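Local coordinates for protein VirX1 (Cyanophage Syn10, PDB 6QGM) that iodinates diverse substrates as a viral halogenase, probably a flavin-dependent one of the tryptophan halogenase family, at residues T226-L231 / Y348-P353; L146-D151 / R523-G528. All blocks are in the same frame, centred on the assembly; numbering follows the deposited sequence.

Contact 1 (T226-L231 / Y348-P353); sequences TGFKSL and YGFIEP
A T-shaped (edge-to-face) pair of phenylalanines, F228 and F350, joins the loop between strand 221-224 and helix 231-236 to the short, weakly bonded strand 349-350. F228 supplies the edge: its ring centroid lies 5.3 Å from that of F350, and the planes meet at 73°. Two neighbouring rim atoms do the touching. F228 CZ sits 3.9 Å from F350 CD2, over one face of that ring and displaced toward its rim, while F228 CE1 is 3.9 Å from both F350 CG and F350 CB. With chi1 at 171°, CG trans to N, the F350 ring is carried out on the side of the loop, and chi2 of -84° sets its plane so that a face meets F228.

The loop carrying F228 is tied by its own bonds. S230 N donates to G227 O at 2.9 Å, and L231 N to T226 OG1 at 3.0 Å; the same T226 hydroxyl is bonded to D224. F350 pairs through its backbone with G331 in the small antiparallel sheet, and the F228 side chain also touches L346.

No hydrogen bond crosses between the segments. The attraction is therefore probably mostly dispersion, with the slightly positive C-H rim of F228 favourably placed over the electron-rich face of F350.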
# COMPACT_ATOMS: atom_id res chain seq x y z
N THR B 226 -32.25 -13.86 -11.39
CA THR B 226 -32.69 -15.23 -11.76
C THR B 226 -31.89 -16.28 -10.99
O THR B 226 -32.05 -17.48 -11.31
CB THR B 226 -32.62 -15.43 -13.29
OG1 THR B 226 -31.26 -15.41 -13.73
CG2 THR B 226 -33.40 -14.39 -14.05
N GLY B 227 -31.07 -15.89 -10.00
CA GLY B 227 -30.28 -16.83 -9.18
C GLY B 227 -29.22 -17.55 -9.99
O GLY B 227 -28.72 -16.96 -10.96
N PHE B 228 -28.91 -18.81 -9.63
CA PHE B 228 -27.80 -19.62 -10.21
C PHE B 228 -27.96 -19.75 -11.73
O PHE B 228 -26.93 -19.74 -12.41
CB PHE B 228 -27.69 -20.98 -9.53
CG PHE B 228 -27.16 -20.93 -8.11
CD1 PHE B 228 -26.03 -20.19 -7.78
CD2 PHE B 228 -27.80 -21.66 -7.12
CE1 PHE B 228 -25.56 -20.17 -6.47
CE2 PHE B 228 -27.32 -21.64 -5.82
CZ PHE B 228 -26.20 -20.91 -5.51
N LYS B 229 -29.19 -19.82 -12.24
CA LYS B 229 -29.47 -19.78 -13.70
C LYS B 229 -28.58 -18.71 -14.35
O LYS B 229 -27.97 -19.00 -15.41
CB LYS B 229 -30.92 -19.40 -13.99
CG LYS B 229 -31.95 -20.51 -14.02
CD LYS B 229 -33.26 -19.91 -14.43
CE LYS B 229 -34.36 -20.90 -14.73
NZ LYS B 229 -35.62 -20.17 -15.04
N SER B 230 -28.53 -17.52 -13.75
CA SER B 230 -27.87 -16.31 -14.31
C SER B 230 -28.27 -16.18 -15.78
O SER B 230 -27.37 -16.14 -16.63
CB SER B 230 -26.37 -16.35 -14.13
OG SER B 230 -25.80 -15.09 -14.45
N LEU B 231 -29.58 -16.14 -16.07
CA LEU B 231 -30.12 -16.18 -17.45
C LEU B 231 -29.65 -14.96 -18.25
O LEU B 231 -29.31 -15.15 -19.41
CB LEU B 231 -31.65 -16.25 -17.39
CG LEU B 231 -32.32 -16.43 -18.74
CD1 LEU B 231 -31.95 -17.79 -19.34
CD2 LEU B 231 -33.84 -16.23 -18.63
N TYR B 348 -24.94 -13.11 -10.05
CA TYR B 348 -23.57 -12.51 -10.08
C TYR B 348 -22.58 -13.40 -9.34
O TYR B 348 -21.56 -13.81 -9.96
CB TYR B 348 -23.53 -11.09 -9.50
CG TYR B 348 -22.11 -10.65 -9.19
CD1 TYR B 348 -21.19 -10.46 -10.20
CD2 TYR B 348 -21.68 -10.47 -7.90
CE1 TYR B 348 -19.89 -10.09 -9.95
CE2 TYR B 348 -20.38 -10.11 -7.61
CZ TYR B 348 -19.47 -9.91 -8.63
OH TYR B 348 -18.19 -9.53 -8.34
N GLY B 349 -22.82 -13.68 -8.06
CA GLY B 349 -21.84 -14.35 -7.18
C GLY B 349 -22.48 -15.01 -5.98
O GLY B 349 -23.67 -14.72 -5.67
N PHE B 350 -21.72 -15.88 -5.32
CA PHE B 350 -22.17 -16.65 -4.14
C PHE B 350 -20.92 -17.15 -3.40
O PHE B 350 -20.01 -17.70 -4.05
CB PHE B 350 -23.11 -17.77 -4.59
CG PHE B 350 -23.48 -18.77 -3.53
CD1 PHE B 350 -22.65 -19.83 -3.23
CD2 PHE B 350 -24.65 -18.63 -2.80
CE1 PHE B 350 -22.99 -20.75 -2.24
CE2 PHE B 350 -24.99 -19.55 -1.81
CZ PHE B 350 -24.16 -20.60 -1.54
N ILE B 351 -20.88 -16.94 -2.09
CA ILE B 351 -19.97 -17.65 -1.14
C ILE B 351 -20.85 -18.55 -0.28
O ILE B 351 -21.91 -18.10 0.12
CB ILE B 351 -19.16 -16.65 -0.29
CG1 ILE B 351 -18.52 -15.56 -1.14
CG2 ILE B 351 -18.13 -17.37 0.57
CD1 ILE B 351 -18.20 -14.30 -0.38
N GLU B 352 -20.44 -19.80 -0.04
CA GLU B 352 -21.16 -20.69 0.90
C GLU B 352 -21.39 -19.89 2.17
O GLU B 352 -20.51 -19.13 2.58
CB GLU B 352 -20.37 -21.98 1.13
CG GLU B 352 -19.00 -21.78 1.77
CD GLU B 352 -18.29 -23.09 2.06
OE1 GLU B 352 -19.01 -24.09 2.17
OE2 GLU B 352 -17.07 -23.13 2.07
N PRO B 353 -22.58 -19.98 2.81
CA PRO B 353 -22.96 -19.04 3.88
C PRO B 353 -22.35 -19.33 5.26
O PRO B 353 -23.04 -19.24 6.24
CB PRO B 353 -24.48 -19.19 3.92
CG PRO B 353 -24.67 -20.67 3.60
CD PRO B 353 -23.61 -20.99 2.55

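Contact 2 (L146-D151 / R523-G528); sequences LTRNKD and RDEIYG
R148 and E525 form a salt bridge between the loop after helix 137-143 and the last turn of helix 518-527. It rests on a single hydrogen bond: R148 NH1 donates to E525 OE1 at 2.8 Å, with an N-H...O angle of 150°. The carboxylate oxygen is met on its anti side, 35° out of the carboxylate plane, and stands near the edge of the guanidinium. Since the two planes are 66° apart, this is not the flat two-pronged pairing open to an arginine and a carboxylate. R148 NH2 instead lies beside the aliphatic stem of the glutamate, 3.6 Å from E525 CB. The bend at chi2 in E525 folds its carboxylate back, so that the guanidinium passes along CB as well as meeting the oxygen. K150 NZ, 5.5 Å from E525 OE1, makes no contact but may add to the positive field around the carboxylate.

Other polar groups are answered locally. T147 OG1 accepts from N149 N at 2.9 Å, an ST turn that folds the loop just where R148 departs. The N149 amide is used at both ends, with OD1 bonded to I154 N and ND2 to F157 O. On the helix, R523 grips its neighbour D524 side-on, NE reaching OD1 and NH2 reaching OD2, each at 3.2 Å. Y527 OH bonds to A73 O, and its ring stacks on W287.

The charged pair is a surface contact beside apolar packing. R148 rests against F521 of helix 518-527 and F159 of helix 159-162, L146 touches both of these phenylalanines as well as Y75 of strand 74-76, and I526 also packs on Y75, so the loop packs against the C-terminal helix, helix 159-162 and that strand.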
# COMPACT_ATOMS: atom_id res chain seq x y z
N LEU B 146 -31.92 -11.85 25.17
CA LEU B 146 -31.97 -10.61 24.35
C LEU B 146 -32.49 -9.46 25.21
O LEU B 146 -33.27 -9.70 26.16
CB LEU B 146 -32.85 -10.89 23.13
CG LEU B 146 -32.56 -10.07 21.88
CD1 LEU B 146 -31.07 -9.98 21.59
CD2 LEU B 146 -33.27 -10.67 20.68
N THR B 147 -32.05 -8.24 24.89
CA THR B 147 -32.41 -6.98 25.60
C THR B 147 -32.16 -5.82 24.63
O THR B 147 -31.26 -5.97 23.77
CB THR B 147 -31.60 -6.82 26.88
OG1 THR B 147 -31.76 -5.47 27.33
CG2 THR B 147 -30.13 -7.08 26.69
N ARG B 148 -32.91 -4.72 24.78
CA ARG B 148 -32.66 -3.48 23.99
C ARG B 148 -31.52 -2.68 24.63
O ARG B 148 -31.03 -1.76 23.96
CB ARG B 148 -33.94 -2.65 23.86
CG ARG B 148 -35.00 -3.31 23.00
CD ARG B 148 -35.77 -2.32 22.13
NE ARG B 148 -36.68 -3.02 21.24
CZ ARG B 148 -37.85 -3.52 21.62
NH1 ARG B 148 -38.24 -3.44 22.88
NH2 ARG B 148 -38.63 -4.16 20.76
N ASN B 149 -31.10 -3.06 25.84
CA ASN B 149 -29.87 -2.51 26.47
C ASN B 149 -30.04 -0.98 26.65
O ASN B 149 -29.03 -0.26 26.54
CB ASN B 149 -28.63 -2.88 25.64
CG ASN B 149 -27.32 -2.68 26.38
OD1 ASN B 149 -27.23 -2.97 27.57
ND2 ASN B 149 -26.31 -2.24 25.65
N LYS B 150 -31.27 -0.54 26.95
CA LYS B 150 -31.66 0.89 27.13
C LYS B 150 -30.67 1.56 28.08
O LYS B 150 -30.05 2.54 27.66
CB LYS B 150 -33.11 0.97 27.61
CG LYS B 150 -34.12 0.28 26.68
CD LYS B 150 -35.23 -0.54 27.37
CE LYS B 150 -35.62 -1.79 26.62
NZ LYS B 150 -36.65 -2.55 27.35
N ASP B 151 -30.57 1.08 29.32
CA ASP B 151 -29.41 1.29 30.23
C ASP B 151 -28.30 0.37 29.74
O ASP B 151 -28.59 -0.84 29.61
CB ASP B 151 -29.80 1.00 31.68
CG ASP B 151 -30.90 1.90 32.22
OD1 ASP B 151 -31.26 2.90 31.55
OD2 ASP B 151 -31.40 1.62 33.34
N ARG B 523 -41.72 -13.09 21.48
CA ARG B 523 -43.15 -13.28 21.82
C ARG B 523 -43.73 -11.95 22.33
O ARG B 523 -44.83 -11.57 21.87
CB ARG B 523 -43.30 -14.39 22.86
CG ARG B 523 -44.75 -14.75 23.20
CD ARG B 523 -44.83 -15.62 24.43
NE ARG B 523 -44.30 -14.88 25.56
CZ ARG B 523 -43.80 -15.43 26.67
NH1 ARG B 523 -43.78 -16.74 26.82
NH2 ARG B 523 -43.29 -14.65 27.61
N ASP B 524 -43.00 -11.26 23.23
CA ASP B 524 -43.49 -10.08 23.98
C ASP B 524 -43.28 -8.81 23.16
O ASP B 524 -44.20 -7.98 23.15
CB ASP B 524 -42.85 -10.02 25.36
CG ASP B 524 -43.19 -11.22 26.22
OD1 ASP B 524 -44.32 -11.74 26.08
OD2 ASP B 524 -42.32 -11.65 27.03
N GLU B 525 -42.15 -8.68 22.44
CA GLU B 525 -41.75 -7.42 21.76
C GLU B 525 -42.19 -7.39 20.29
O GLU B 525 -42.46 -6.28 19.80
CB GLU B 525 -40.23 -7.23 21.80
CG GLU B 525 -39.61 -7.37 23.17
CD GLU B 525 -40.07 -6.38 24.21
OE1 GLU B 525 -40.10 -5.19 23.91
OE2 GLU B 525 -40.43 -6.81 25.32
N ILE B 526 -42.20 -8.52 19.58
CA ILE B 526 -42.32 -8.54 18.09
C ILE B 526 -43.62 -9.22 17.68
O ILE B 526 -44.40 -8.57 16.97
CB ILE B 526 -41.10 -9.22 17.43
CG1 ILE B 526 -39.81 -8.40 17.55
CG2 ILE B 526 -41.40 -9.61 15.99
CD1 ILE B 526 -39.91 -6.92 17.22
N TYR B 527 -43.82 -10.47 18.08
CA TYR B 527 -44.95 -11.32 17.63
C TYR B 527 -46.21 -10.94 18.43
O TYR B 527 -47.21 -10.56 17.78
CB TYR B 527 -44.54 -12.81 17.67
CG TYR B 527 -43.64 -13.21 16.52
CD1 TYR B 527 -44.17 -13.70 15.34
CD2 TYR B 527 -42.26 -13.12 16.61
CE1 TYR B 527 -43.36 -14.06 14.27
CE2 TYR B 527 -41.44 -13.48 15.56
CZ TYR B 527 -41.99 -13.95 14.38
OH TYR B 527 -41.19 -14.30 13.34
N GLY B 528 -46.13 -10.91 19.76
CA GLY B 528 -47.30 -10.70 20.64
C GLY B 528 -48.06 -12.00 20.87
O GLY B 528 -49.22 -11.92 21.28

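How the contacts relate
The four segments follow one another as 146-151, 226-231, 348-353 and 523-528, so contact 2 brackets contact 1 along the chain, its two segments coming first and last. Their centres are 35 Å apart and their nearest atoms about 20 Å, on opposite sides of the chain's centre, with contact 2 the more peripheral. Contact 1 adjoins the large mixed sheet containing strands 6-10 and 221-224, consistent with a Rossmann-type nucleotide-binding core, and ties it to the small sheet of strand 349-350. Contact 2 fastens the C-terminal helix 518-527 to the loop 146-151, more than 370 residues earlier in the same chain. One is aromatic, the other ionic, and nothing joins them directly.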